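Local coordinates for thioesterase (Pseudomonas aeruginosa, PDB 3QY3), which is a hotdog-fold thioesterase that probably hydrolyses fatty acyl-CoA thioesters, at residues A[98-103]-A[114-119]; A[28-33]-A[61-66]; A[86-91]-A[127-132]; A[34-39]-A[93-98]; A[104-109]-A[150-155]. All coordinates share one frame; numbering follows the deposited sequence.

Interaction 1: A[98-103]-A[114-119]; sequences VVELYA and EHRLHT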
# COMPACT_ATOMS: atom_id res chain seq x y z
N VAL A 98 -5.04 -14.94 10.75
CA VAL A 98 -4.26 -16.13 10.96
C VAL A 98 -4.21 -16.79 9.62
O VAL A 98 -5.24 -17.11 8.99
CB VAL A 98 -4.88 -17.10 12.06
CG1 VAL A 98 -4.08 -18.40 12.17
CG2 VAL A 98 -4.90 -16.39 13.44
N VAL A 99 -2.99 -16.96 9.15
CA VAL A 99 -2.74 -17.60 7.88
C VAL A 99 -2.13 -18.99 8.13
O VAL A 99 -1.04 -19.12 8.72
CB VAL A 99 -1.71 -16.84 7.02
CG1 VAL A 99 -1.48 -17.60 5.68
CG2 VAL A 99 -2.22 -15.38 6.69
N GLU A 100 -2.83 -20.03 7.74
CA GLU A 100 -2.31 -21.39 7.75
C GLU A 100 -1.85 -21.79 6.36
O GLU A 100 -2.63 -21.68 5.39
CB GLU A 100 -3.39 -22.38 8.20
CG GLU A 100 -3.90 -22.10 9.61
CD GLU A 100 -5.05 -23.01 10.04
OE1 GLU A 100 -5.82 -23.49 9.21
OE2 GLU A 100 -5.19 -23.20 11.23
N LEU A 101 -0.58 -22.21 6.28
CA LEU A 101 0.02 -22.74 5.07
C LEU A 101 0.18 -24.27 5.16
O LEU A 101 0.78 -24.81 6.10
CB LEU A 101 1.36 -22.10 4.83
CG LEU A 101 1.44 -20.57 4.67
CD1 LEU A 101 2.93 -20.13 4.51
CD2 LEU A 101 0.53 -20.11 3.52
N TYR A 102 -0.35 -24.93 4.12
CA TYR A 102 -0.34 -26.40 3.99
C TYR A 102 0.45 -26.82 2.77
O TYR A 102 0.44 -26.18 1.74
CB TYR A 102 -1.78 -26.94 3.87
CG TYR A 102 -2.59 -26.72 5.13
CD1 TYR A 102 -2.58 -27.65 6.16
CD2 TYR A 102 -3.39 -25.58 5.27
CE1 TYR A 102 -3.36 -27.47 7.30
CE2 TYR A 102 -4.14 -25.39 6.44
CZ TYR A 102 -4.10 -26.30 7.43
OH TYR A 102 -4.86 -26.09 8.56
N ALA A 103 1.07 -28.00 2.85
CA ALA A 103 1.83 -28.56 1.76
C ALA A 103 0.84 -29.08 0.76
O ALA A 103 0.10 -30.04 1.09
CB ALA A 103 2.72 -29.75 2.27
N GLU A 114 -0.93 -24.42 -0.11
CA GLU A 114 -2.34 -24.21 0.05
C GLU A 114 -2.53 -23.37 1.29
O GLU A 114 -1.79 -23.54 2.28
CB GLU A 114 -3.03 -25.56 0.16
CG GLU A 114 -2.72 -26.38 -1.04
CD GLU A 114 -3.88 -26.76 -1.80
OE1 GLU A 114 -4.68 -25.86 -2.11
OE2 GLU A 114 -3.98 -27.98 -2.06
N HIS A 115 -3.52 -22.48 1.29
CA HIS A 115 -3.73 -21.63 2.41
C HIS A 115 -5.19 -21.57 2.88
O HIS A 115 -6.13 -21.77 2.08
CB HIS A 115 -3.18 -20.19 2.15
CG HIS A 115 -3.93 -19.41 1.10
ND1 HIS A 115 -3.46 -19.25 -0.18
CD2 HIS A 115 -5.10 -18.72 1.16
CE1 HIS A 115 -4.30 -18.48 -0.85
NE2 HIS A 115 -5.33 -18.18 -0.07
N ARG A 116 -5.33 -21.31 4.18
CA ARG A 116 -6.61 -20.99 4.76
C ARG A 116 -6.41 -19.83 5.71
O ARG A 116 -5.37 -19.76 6.42
CB ARG A 116 -7.22 -22.21 5.45
CG ARG A 116 -7.76 -23.19 4.41
CD ARG A 116 -8.19 -24.52 4.98
NE ARG A 116 -9.49 -24.43 5.62
CZ ARG A 116 -9.64 -24.21 6.91
NH1 ARG A 116 -8.56 -24.06 7.67
NH2 ARG A 116 -10.86 -24.16 7.44
N LEU A 117 -7.36 -18.91 5.70
CA LEU A 117 -7.30 -17.70 6.47
C LEU A 117 -8.46 -17.67 7.49
O LEU A 117 -9.59 -18.00 7.16
CB LEU A 117 -7.43 -16.53 5.51
CG LEU A 117 -6.25 -15.71 5.15
CD1 LEU A 117 -5.03 -16.60 4.91
CD2 LEU A 117 -6.66 -14.74 4.04
N HIS A 118 -8.13 -17.35 8.75
CA HIS A 118 -9.08 -17.22 9.85
C HIS A 118 -8.69 -15.87 10.56
O HIS A 118 -7.79 -15.17 10.14
CB HIS A 118 -8.94 -18.40 10.85
CG HIS A 118 -8.87 -19.78 10.24
ND1 HIS A 118 -9.97 -20.43 9.72
CD2 HIS A 118 -7.84 -20.64 10.12
CE1 HIS A 118 -9.61 -21.62 9.29
NE2 HIS A 118 -8.32 -21.77 9.51
N THR A 119 -9.34 -15.60 11.67
CA THR A 119 -8.91 -14.51 12.57
C THR A 119 -8.64 -15.14 13.94
O THR A 119 -9.14 -16.21 14.26
CB THR A 119 -9.92 -13.33 12.65
OG1 THR A 119 -11.16 -13.77 13.23
CG2 THR A 119 -10.15 -12.65 11.27
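E100 reaches across antiparallel strands 98-103 and 114-119 to R116 and H118 on the same face of the sheet. E100 N donates to R116 O at 2.9 Å and R116 N returns a bond to E100 O, part of the backbone ladder. With CG anti to its carbonyl carbon (chi1 -61°) and an extended chain, E100 carries OE1 over the partner strand. There OE1 lies 3.2 Å from R116 NH1 in a salt bridge, at the guanidinium edge, and 3.0 Å from H118 NE2 in a weak hydrogen bond. Both links are less certain than the ladder, since R116 and H118 have second modelled positions. Y102 CG, beside its backbone N (chi1 -65°), directs the phenol to E100, and Y102 OH donates to E100 OE1 at 2.8 Å from above the carboxylate plane. On the other face V99 CG2 lies 3.5 Å from L117 CD1, both side chains apolar against helix 51-66. H118 ND1 is taken by G125 O. One carboxylate oxygen thus gathers phenol, imidazole and guanidinium, which would probably favour its staying ionised.

Interaction 2: A[28-33]-A[61-66]; sequences LLHTAH and VAWFET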
# COMPACT_ATOMS: atom_id res chain seq x y z
N LEU A 28 0.18 -29.30 7.77
CA LEU A 28 0.42 -27.87 8.13
C LEU A 28 1.90 -27.54 8.19
O LEU A 28 2.63 -28.11 9.01
CB LEU A 28 -0.21 -27.55 9.49
CG LEU A 28 -0.15 -26.14 10.06
CD1 LEU A 28 -0.94 -25.15 9.13
CD2 LEU A 28 -0.76 -26.15 11.49
N LEU A 29 2.34 -26.61 7.35
CA LEU A 29 3.72 -26.16 7.32
C LEU A 29 4.00 -24.97 8.25
O LEU A 29 5.08 -24.84 8.86
CB LEU A 29 4.08 -25.84 5.88
CG LEU A 29 4.17 -27.01 4.89
CD1 LEU A 29 4.37 -26.44 3.49
CD2 LEU A 29 5.32 -27.98 5.29
N HIS A 30 3.06 -24.03 8.33
CA HIS A 30 3.30 -22.79 9.02
C HIS A 30 1.99 -22.10 9.37
O HIS A 30 1.04 -22.21 8.61
CB HIS A 30 4.10 -21.80 8.16
CG HIS A 30 4.67 -20.68 8.95
ND1 HIS A 30 5.74 -20.84 9.80
CD2 HIS A 30 4.28 -19.39 9.07
CE1 HIS A 30 5.99 -19.68 10.39
NE2 HIS A 30 5.14 -18.78 9.94
N THR A 31 1.98 -21.49 10.55
CA THR A 31 0.89 -20.63 10.99
C THR A 31 1.46 -19.28 11.30
O THR A 31 2.35 -19.13 12.17
CB THR A 31 0.17 -21.21 12.20
OG1 THR A 31 -0.32 -22.53 11.88
CG2 THR A 31 -1.01 -20.28 12.61
N ALA A 32 0.97 -18.25 10.59
CA ALA A 32 1.43 -16.86 10.84
C ALA A 32 0.28 -16.04 11.40
O ALA A 32 -0.88 -16.26 11.01
CB ALA A 32 1.96 -16.16 9.51
N HIS A 33 0.60 -15.11 12.27
CA HIS A 33 -0.39 -14.18 12.83
C HIS A 33 -0.05 -12.79 12.31
O HIS A 33 1.05 -12.30 12.55
CB HIS A 33 -0.35 -14.18 14.36
CG HIS A 33 -0.92 -15.41 14.98
ND1 HIS A 33 -1.12 -15.54 16.34
CD2 HIS A 33 -1.35 -16.57 14.43
CE1 HIS A 33 -1.60 -16.74 16.60
NE2 HIS A 33 -1.74 -17.39 15.46
N VAL A 61 6.85 -15.50 3.60
CA VAL A 61 8.15 -14.97 4.00
C VAL A 61 8.58 -15.46 5.37
O VAL A 61 9.70 -15.92 5.54
CB VAL A 61 8.17 -13.39 3.90
CG1 VAL A 61 9.40 -12.79 4.57
CG2 VAL A 61 8.09 -12.99 2.42
N ALA A 62 7.65 -15.49 6.32
CA ALA A 62 7.95 -16.03 7.67
C ALA A 62 8.30 -17.50 7.65
O ALA A 62 9.30 -17.92 8.28
CB ALA A 62 6.74 -15.77 8.60
N TRP A 63 7.55 -18.31 6.89
CA TRP A 63 7.88 -19.74 6.67
C TRP A 63 9.28 -19.89 6.05
O TRP A 63 10.12 -20.67 6.57
CB TRP A 63 6.87 -20.45 5.81
CG TRP A 63 7.16 -21.87 5.59
CD1 TRP A 63 7.42 -22.82 6.57
CD2 TRP A 63 7.19 -22.56 4.36
NE1 TRP A 63 7.63 -24.05 6.00
CE2 TRP A 63 7.52 -23.92 4.64
CE3 TRP A 63 7.05 -22.16 3.03
CZ2 TRP A 63 7.67 -24.88 3.63
CZ3 TRP A 63 7.21 -23.12 2.04
CH2 TRP A 63 7.51 -24.45 2.34
N PHE A 64 9.53 -19.16 4.97
CA PHE A 64 10.84 -19.17 4.37
C PHE A 64 11.94 -18.80 5.39
O PHE A 64 13.03 -19.44 5.39
CB PHE A 64 10.93 -18.24 3.16
CG PHE A 64 10.08 -18.64 1.99
CD1 PHE A 64 9.77 -19.95 1.71
CD2 PHE A 64 9.64 -17.67 1.13
CE1 PHE A 64 9.00 -20.27 0.59
CE2 PHE A 64 8.90 -18.01 0.03
CZ PHE A 64 8.56 -19.30 -0.20
N GLU A 65 11.67 -17.81 6.24
CA GLU A 65 12.67 -17.39 7.24
C GLU A 65 12.98 -18.54 8.18
O GLU A 65 14.17 -18.77 8.51
CB GLU A 65 12.24 -16.15 8.04
CG GLU A 65 13.24 -15.81 9.17
CD GLU A 65 12.74 -14.75 10.16
OE1 GLU A 65 11.60 -14.24 10.00
OE2 GLU A 65 13.49 -14.44 11.12
N THR A 66 11.96 -19.32 8.58
CA THR A 66 12.21 -20.40 9.53
C THR A 66 13.15 -21.43 8.93
O THR A 66 13.84 -22.14 9.68
CB THR A 66 10.96 -21.16 10.04
OG1 THR A 66 10.42 -21.96 8.99
CG2 THR A 66 9.95 -20.22 10.63
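L29 and H30 press against W63 where a classic beta bulge in strand 28-33, with both residues facing L101, meets the helix that the hotdog sheet wraps around. W63 loses the most surface of the three. Its CG lies anti to the backbone N (chi1 -179°), which sends the indole along the helix flank toward the strand. L29 CB sits over one face of the indole, offset toward the rim, while L29 CD1 reaches W63 CZ2 at 3.7 Å; a branched aliphatic chain suits this broad apolar surface. H30 suits its place because a flat ring can lie against the helix at A62 and W63: W63 N is over the centre of one face, and W63 CB is 4.2 Å from the H30 ring centroid in a CH-pi contact, 27° off the normal. The small A62 permits a close approach, its CB 3.7 Å from H30 NE2. L111 and L113 of strand 110-119 also pack on W63. No hydrogen bond crosses between the two segments; within the helix, T66 OG1 donates to a lone pair of W63 O at 2.8 Å.

Interaction 3: A[86-91]-A[127-132]; sequences TYLKPV and YGEGHC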
# COMPACT_ATOMS: atom_id res chain seq x y z
N THR A 86 -10.01 -17.37 -2.79
CA THR A 86 -11.43 -17.27 -2.65
C THR A 86 -11.80 -16.52 -1.37
O THR A 86 -11.33 -16.90 -0.29
CB THR A 86 -12.08 -18.67 -2.62
OG1 THR A 86 -11.73 -19.32 -3.82
CG2 THR A 86 -13.59 -18.56 -2.54
N TYR A 87 -12.59 -15.44 -1.53
CA TYR A 87 -13.00 -14.53 -0.49
C TYR A 87 -14.34 -15.01 0.08
O TYR A 87 -15.38 -15.03 -0.60
CB TYR A 87 -13.18 -13.06 -0.96
CG TYR A 87 -11.93 -12.48 -1.59
CD1 TYR A 87 -11.07 -11.69 -0.85
CD2 TYR A 87 -11.67 -12.68 -2.92
CE1 TYR A 87 -9.92 -11.19 -1.43
CE2 TYR A 87 -10.51 -12.15 -3.52
CZ TYR A 87 -9.66 -11.40 -2.74
OH TYR A 87 -8.57 -10.88 -3.32
N LEU A 88 -14.32 -15.34 1.36
CA LEU A 88 -15.52 -15.89 1.97
C LEU A 88 -16.16 -15.01 3.03
O LEU A 88 -17.40 -14.96 3.14
CB LEU A 88 -15.18 -17.28 2.54
CG LEU A 88 -14.73 -18.29 1.48
CD1 LEU A 88 -14.16 -19.58 2.10
CD2 LEU A 88 -15.86 -18.54 0.53
N LYS A 89 -15.36 -14.34 3.81
CA LYS A 89 -15.91 -13.46 4.87
C LYS A 89 -14.95 -12.27 4.98
O LYS A 89 -13.72 -12.45 4.91
CB LYS A 89 -15.96 -14.17 6.22
CG LYS A 89 -16.63 -15.54 6.22
CD LYS A 89 -16.73 -16.25 7.66
CE LYS A 89 -16.92 -15.32 8.85
NZ LYS A 89 -18.28 -14.70 9.02
N PRO A 90 -15.50 -11.08 5.17
CA PRO A 90 -14.64 -9.89 5.30
C PRO A 90 -14.01 -9.80 6.65
O PRO A 90 -14.56 -10.32 7.63
CB PRO A 90 -15.63 -8.72 5.07
CG PRO A 90 -16.94 -9.26 5.48
CD PRO A 90 -16.93 -10.74 5.22
N VAL A 91 -12.88 -9.11 6.71
CA VAL A 91 -12.20 -8.82 7.97
C VAL A 91 -12.35 -7.32 8.20
O VAL A 91 -12.20 -6.52 7.27
CB VAL A 91 -10.75 -9.22 7.93
CG1 VAL A 91 -9.96 -8.75 9.21
CG2 VAL A 91 -10.53 -10.76 7.69
N TYR A 127 -12.22 -17.34 6.38
CA TYR A 127 -12.44 -16.05 5.81
C TYR A 127 -12.03 -16.06 4.37
O TYR A 127 -12.57 -15.30 3.57
CB TYR A 127 -11.69 -15.00 6.61
CG TYR A 127 -12.39 -14.67 7.88
CD1 TYR A 127 -12.46 -15.59 8.90
CD2 TYR A 127 -13.00 -13.45 8.07
CE1 TYR A 127 -13.17 -15.32 10.08
CE2 TYR A 127 -13.66 -13.15 9.25
CZ TYR A 127 -13.77 -14.10 10.26
OH TYR A 127 -14.49 -13.86 11.43
N GLY A 128 -11.07 -16.91 4.04
CA GLY A 128 -10.64 -17.08 2.65
C GLY A 128 -9.73 -18.29 2.54
O GLY A 128 -9.29 -18.84 3.54
N GLU A 129 -9.54 -18.78 1.33
CA GLU A 129 -8.71 -19.97 1.09
C GLU A 129 -8.25 -19.96 -0.34
O GLU A 129 -8.88 -19.42 -1.22
CB GLU A 129 -9.46 -21.29 1.39
CG GLU A 129 -10.76 -21.41 0.65
CD GLU A 129 -11.54 -22.75 0.92
OE1 GLU A 129 -11.43 -23.32 2.02
OE2 GLU A 129 -12.26 -23.18 0.01
N GLY A 130 -7.19 -20.64 -0.61
CA GLY A 130 -6.71 -20.74 -1.95
C GLY A 130 -5.35 -21.44 -2.01
O GLY A 130 -5.03 -22.31 -1.18
N HIS A 131 -4.52 -21.01 -2.94
CA HIS A 131 -3.17 -21.57 -3.05
C HIS A 131 -2.25 -20.56 -3.75
O HIS A 131 -2.74 -19.58 -4.38
CB HIS A 131 -3.16 -22.92 -3.80
CG HIS A 131 -3.37 -22.77 -5.27
ND1 HIS A 131 -4.48 -23.26 -5.90
CD2 HIS A 131 -2.65 -22.11 -6.22
CE1 HIS A 131 -4.42 -22.97 -7.19
NE2 HIS A 131 -3.34 -22.24 -7.40
N CYS A 132 -0.94 -20.84 -3.61
CA CYS A 132 0.14 -20.12 -4.26
C CYS A 132 1.09 -21.18 -4.85
O CYS A 132 1.66 -22.01 -4.07
CB CYS A 132 0.87 -19.24 -3.21
SG CYS A 132 2.16 -18.19 -3.78
O HOH W 1 -9.76 -21.16 -3.67
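T86 N donates to E129 O at 2.8 Å in a nearly straight bond, and E129 N returns a longer one to T86 O, closing a hydrogen-bonded antiparallel pair. Y127 O takes two donors from the same face of its plane: L88 N at 2.8 Å and K89 N at 3.0 Å. The backbone of L88, with psi near -37°, turns these successive N-H groups toward one oxygen. A water joins T86 OG1 to E129 O, and that hydroxyl also bonds Q82 of the third subunit. G128, without a side chain, lets T86 O come within 3.0 Å of its CA. Outward from the ladder, the bend at chi3 (33°) lays K89 CE over a face of the Y127 ring, 4.0 Å from its centroid, and chi4 then directs NZ, which is farther off and at most weakly attracted. P90 O lies at the ring edge, V91 CG2 is 3.7 Å from Y127 CD2, and D122 holds the phenol oxygen. Here the end of strand 76-87 borders strand 128-138, which pairs in turn with strand 110-119; Y87 faces F53 of helix 51-66, and T86 carries the sheet into the third subunit.

Interaction 4: A[34-39]-A[93-98]; sequences IPVRWG and HPATVV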
# COMPACT_ATOMS: atom_id res chain seq x y z
N ILE A 34 -1.00 -12.17 11.61
CA ILE A 34 -0.71 -10.94 10.86
C ILE A 34 -1.72 -9.89 11.35
O ILE A 34 -2.91 -9.92 10.94
CB ILE A 34 -0.85 -11.07 9.32
CG1 ILE A 34 -0.10 -12.31 8.69
CG2 ILE A 34 -0.45 -9.69 8.65
CD1 ILE A 34 1.38 -12.31 8.85
N PRO A 35 -1.26 -8.95 12.19
CA PRO A 35 -2.20 -7.90 12.60
C PRO A 35 -2.66 -7.07 11.42
O PRO A 35 -1.83 -6.63 10.59
CB PRO A 35 -1.38 -7.04 13.59
CG PRO A 35 -0.30 -7.96 14.07
CD PRO A 35 0.02 -8.86 12.93
N VAL A 36 -3.94 -6.76 11.42
CA VAL A 36 -4.55 -5.85 10.45
C VAL A 36 -4.31 -4.42 10.84
O VAL A 36 -4.44 -4.07 12.02
CB VAL A 36 -6.07 -6.11 10.33
CG1 VAL A 36 -6.76 -5.10 9.41
CG2 VAL A 36 -6.29 -7.56 9.80
N ARG A 37 -3.97 -3.59 9.88
CA ARG A 37 -3.75 -2.18 10.08
C ARG A 37 -4.97 -1.45 9.60
O ARG A 37 -5.64 -1.90 8.67
CB ARG A 37 -2.54 -1.67 9.27
CG ARG A 37 -1.21 -2.20 9.76
CD ARG A 37 -0.12 -1.88 8.72
NE ARG A 37 1.14 -2.54 9.01
CZ ARG A 37 2.17 -2.58 8.17
NH1 ARG A 37 2.11 -1.99 6.97
NH2 ARG A 37 3.26 -3.28 8.52
N TRP A 38 -5.28 -0.33 10.25
CA TRP A 38 -6.50 0.43 9.93
C TRP A 38 -6.44 0.83 8.46
O TRP A 38 -7.43 0.79 7.74
CB TRP A 38 -6.58 1.63 10.84
CG TRP A 38 -7.85 2.44 10.68
CD1 TRP A 38 -9.04 2.24 11.33
CD2 TRP A 38 -8.04 3.51 9.79
NE1 TRP A 38 -9.97 3.15 10.90
CE2 TRP A 38 -9.38 3.95 9.94
CE3 TRP A 38 -7.19 4.19 8.89
CZ2 TRP A 38 -9.89 5.06 9.26
CZ3 TRP A 38 -7.74 5.29 8.16
CH2 TRP A 38 -9.07 5.68 8.34
N GLY A 39 -5.25 1.21 8.00
CA GLY A 39 -5.04 1.65 6.59
C GLY A 39 -5.15 0.52 5.59
O GLY A 39 -5.06 0.79 4.39
N HIS A 93 -11.03 -4.16 10.83
CA HIS A 93 -10.14 -3.68 11.90
C HIS A 93 -10.90 -3.34 13.19
O HIS A 93 -12.01 -2.78 13.14
CB HIS A 93 -9.40 -2.43 11.38
CG HIS A 93 -8.34 -1.90 12.30
ND1 HIS A 93 -8.60 -1.03 13.32
CD2 HIS A 93 -7.00 -2.13 12.33
CE1 HIS A 93 -7.46 -0.72 13.94
NE2 HIS A 93 -6.47 -1.34 13.34
N PRO A 94 -10.31 -3.61 14.36
CA PRO A 94 -9.04 -4.27 14.60
C PRO A 94 -9.25 -5.80 14.48
O PRO A 94 -10.28 -6.33 14.90
CB PRO A 94 -8.71 -3.90 16.03
CG PRO A 94 -9.99 -3.55 16.66
CD PRO A 94 -10.91 -3.07 15.61
N ALA A 95 -8.22 -6.50 14.03
CA ALA A 95 -8.28 -7.94 13.92
C ALA A 95 -6.86 -8.43 13.67
O ALA A 95 -5.99 -7.68 13.23
CB ALA A 95 -9.20 -8.36 12.72
N THR A 96 -6.64 -9.70 13.98
CA THR A 96 -5.41 -10.41 13.62
C THR A 96 -5.76 -11.56 12.70
O THR A 96 -6.53 -12.47 13.06
CB THR A 96 -4.66 -10.90 14.87
OG1 THR A 96 -4.35 -9.75 15.67
CG2 THR A 96 -3.40 -11.69 14.47
N VAL A 97 -5.24 -11.51 11.48
CA VAL A 97 -5.49 -12.57 10.52
C VAL A 97 -4.54 -13.72 10.81
O VAL A 97 -3.38 -13.51 11.06
CB VAL A 97 -5.34 -12.08 9.06
CG1 VAL A 97 -5.27 -13.26 8.08
CG2 VAL A 97 -6.52 -11.12 8.71
N VAL A 98 -5.04 -14.94 10.75
CA VAL A 98 -4.26 -16.13 10.96
C VAL A 98 -4.21 -16.79 9.62
O VAL A 98 -5.24 -17.11 8.99
CB VAL A 98 -4.88 -17.10 12.06
CG1 VAL A 98 -4.08 -18.40 12.17
CG2 VAL A 98 -4.90 -16.39 13.44
O HOH W 2 -5.73 -4.81 14.30
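The end of an antiparallel strand pair, where strand 28-35 runs out beside the start of strand 96-106 at the interface with the second subunit, is built by I34, V36 and W38 against V97, A95 and H93. I34 N donates to V97 O at 2.8 Å, V97 N answers to I34 O, and V36 N reaches A95 O at 2.9 Å. P35, which has no N-H to offer, fits the non-hydrogen-bonded place opposite T96. Beyond V36 the backbones separate and a water takes over, giving a hydrogen to V36 O at 2.7 Å and accepting one from A95 N. On the face carrying I34 and V97, V36 CG2 packs on V97 CG2, two beta-branched residues packed together beside Y55.

H93 has CG anti to its N (chi1 -174°), and this swings the imidazole across to W38. The rings form a T-shaped pair with planes at 86°, the indole edge directed at the imidazole face. W38 CB sits over that same face, 3.9 Å from the ring centroid, while P94 CB covers the other. E58 of the second subunit accepts from H93 NE2 with one carboxylate oxygen and from W38 N with the other. The flat imidazole is therefore sandwiched by carbon on its faces and held through its edge by a carboxylate, so the intrachain packing also fixes a donor for the subunit interface.

Interaction 5: A[104-109]-A[150-155]; sequences GRLGTS and SIRAAI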
# COMPACT_ATOMS: atom_id res chain seq x y z
N GLY A 104 0.87 -28.51 -0.44
CA GLY A 104 0.19 -29.07 -1.60
C GLY A 104 1.22 -29.88 -2.38
O GLY A 104 2.21 -30.37 -1.83
N ARG A 105 0.99 -30.01 -3.67
CA ARG A 105 1.85 -30.87 -4.46
C ARG A 105 3.28 -30.34 -4.72
O ARG A 105 3.51 -29.17 -5.05
CB ARG A 105 1.12 -31.27 -5.72
CG ARG A 105 1.14 -30.35 -6.80
CD ARG A 105 0.16 -30.83 -7.88
NE ARG A 105 -0.30 -29.67 -8.58
CZ ARG A 105 -1.50 -29.13 -8.45
NH1 ARG A 105 -2.43 -29.66 -7.66
NH2 ARG A 105 -1.76 -28.02 -9.11
N LEU A 106 4.24 -31.25 -4.53
CA LEU A 106 5.63 -30.95 -4.68
C LEU A 106 6.15 -31.56 -5.97
O LEU A 106 6.03 -32.77 -6.21
CB LEU A 106 6.37 -31.51 -3.47
CG LEU A 106 7.88 -31.35 -3.40
CD1 LEU A 106 8.31 -29.95 -3.19
CD2 LEU A 106 8.39 -32.32 -2.29
N GLY A 107 6.73 -30.72 -6.81
CA GLY A 107 7.37 -31.15 -8.04
C GLY A 107 8.87 -31.12 -7.80
O GLY A 107 9.34 -30.82 -6.69
N THR A 108 9.65 -31.38 -8.84
CA THR A 108 11.09 -31.28 -8.70
C THR A 108 11.56 -29.86 -8.36
O THR A 108 12.49 -29.70 -7.57
CB THR A 108 11.83 -31.83 -9.94
OG1 THR A 108 11.37 -31.12 -11.10
CG2 THR A 108 11.53 -33.28 -10.07
N SER A 109 10.90 -28.85 -8.93
CA SER A 109 11.28 -27.44 -8.69
C SER A 109 10.06 -26.53 -8.41
O SER A 109 10.14 -25.32 -8.55
CB SER A 109 11.97 -26.89 -9.93
OG SER A 109 11.11 -27.02 -11.04
N SER A 150 15.50 -28.63 2.62
CA SER A 150 14.70 -28.35 3.81
C SER A 150 13.18 -28.55 3.56
O SER A 150 12.47 -29.15 4.38
CB SER A 150 14.98 -26.92 4.30
OG SER A 150 14.65 -25.98 3.29
N ILE A 151 12.73 -28.11 2.40
CA ILE A 151 11.32 -28.24 2.03
C ILE A 151 10.97 -29.66 1.65
O ILE A 151 9.98 -30.19 2.13
CB ILE A 151 10.95 -27.23 0.93
CG1 ILE A 151 11.01 -25.83 1.54
CG2 ILE A 151 9.55 -27.52 0.35
CD1 ILE A 151 11.10 -24.76 0.56
N ARG A 152 11.84 -30.30 0.87
CA ARG A 152 11.65 -31.71 0.59
C ARG A 152 11.60 -32.47 1.92
O ARG A 152 10.68 -33.26 2.12
CB ARG A 152 12.75 -32.22 -0.34
CG ARG A 152 12.66 -31.60 -1.76
CD ARG A 152 13.80 -32.06 -2.67
NE ARG A 152 13.47 -31.90 -4.09
CZ ARG A 152 14.36 -31.77 -5.08
NH1 ARG A 152 15.68 -31.76 -4.83
NH2 ARG A 152 13.94 -31.64 -6.34
N ALA A 153 12.55 -32.20 2.83
CA ALA A 153 12.56 -32.84 4.15
C ALA A 153 11.27 -32.59 4.97
O ALA A 153 10.74 -33.50 5.64
CB ALA A 153 13.76 -32.39 4.94
N ALA A 154 10.80 -31.36 4.92
CA ALA A 154 9.63 -30.96 5.70
C ALA A 154 8.41 -31.74 5.19
O ALA A 154 7.72 -32.44 5.95
CB ALA A 154 9.42 -29.49 5.58
N ILE A 155 8.21 -31.66 3.87
CA ILE A 155 7.12 -32.37 3.20
C ILE A 155 7.35 -33.89 3.16
O ILE A 155 6.53 -34.66 3.67
CB ILE A 155 6.95 -31.83 1.75
CG1 ILE A 155 6.70 -30.33 1.78
CG2 ILE A 155 5.80 -32.57 1.03
CD1 ILE A 155 6.54 -29.71 0.45
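L106 meets the closing helix through its branch tips: CD1 lies 4.1 Å from I155 CD1 and 4.5 Å from I151 CG2. These isoleucines are four residues apart, so both project from one side of the helix, and I155 N donates to I151 O at 2.9 Å to keep that spacing. With CG anti to the backbone N (chi1 179°), L106 reaches off its strand toward them, its side chain crossing that of I155 at a slant. The other branch, CD2, brushes the aliphatic part of R152, with R152 CG 4.4 Å away.

R152 supplies the polar half. Its chain is extended from CG to NE and runs past L106 toward the turn, bringing NH2 to 2.7 Å from T108 O, with T108 CA at the guanidinium edge. A long arginine suits a place where an apolar stem must pass a leucine before its charged end comes close to a carbonyl.

Further out, T108 is held by backbone bonding with V147, and P146 packs on R152. L111 touches both isoleucines, W136, L67 and I69 also pack on I151, and Q27 NE2 bonds A154 O near the end of the helix. Helix 149-155 thus packs on strand end 104-106, apolar at L106, I151 and I155, with a charged group at R152, where the positive guanidinium would probably be drawn to the negative end of the T108 carbonyl.

Overall arrangement
All five contacts belong to one curved antiparallel sheet and the helices packed on it. Interaction 1 lies on the strand pair that touches all the others: strand 96-106 serves interactions 1, 4 and 5, and V98 is shared by 1 and 4. L101 bonds L29 and H30 of interaction 2, while L117 bonds Y127 and G128 of interaction 3. Interactions 4 and 5 lie on opposite sides of the chain centre, their centres about 30 Å apart; the centres of 1 and 3 are about 9 Å apart. Along the chain, 2 closes before 3, 1 and 5 open; 4 alternates with 2 and 3 and closes before 1 opens. Interactions 2 and 4 touch the second subunit, 3 the third, and 4 also the fourth, tying the hotdog fold to its tetramer.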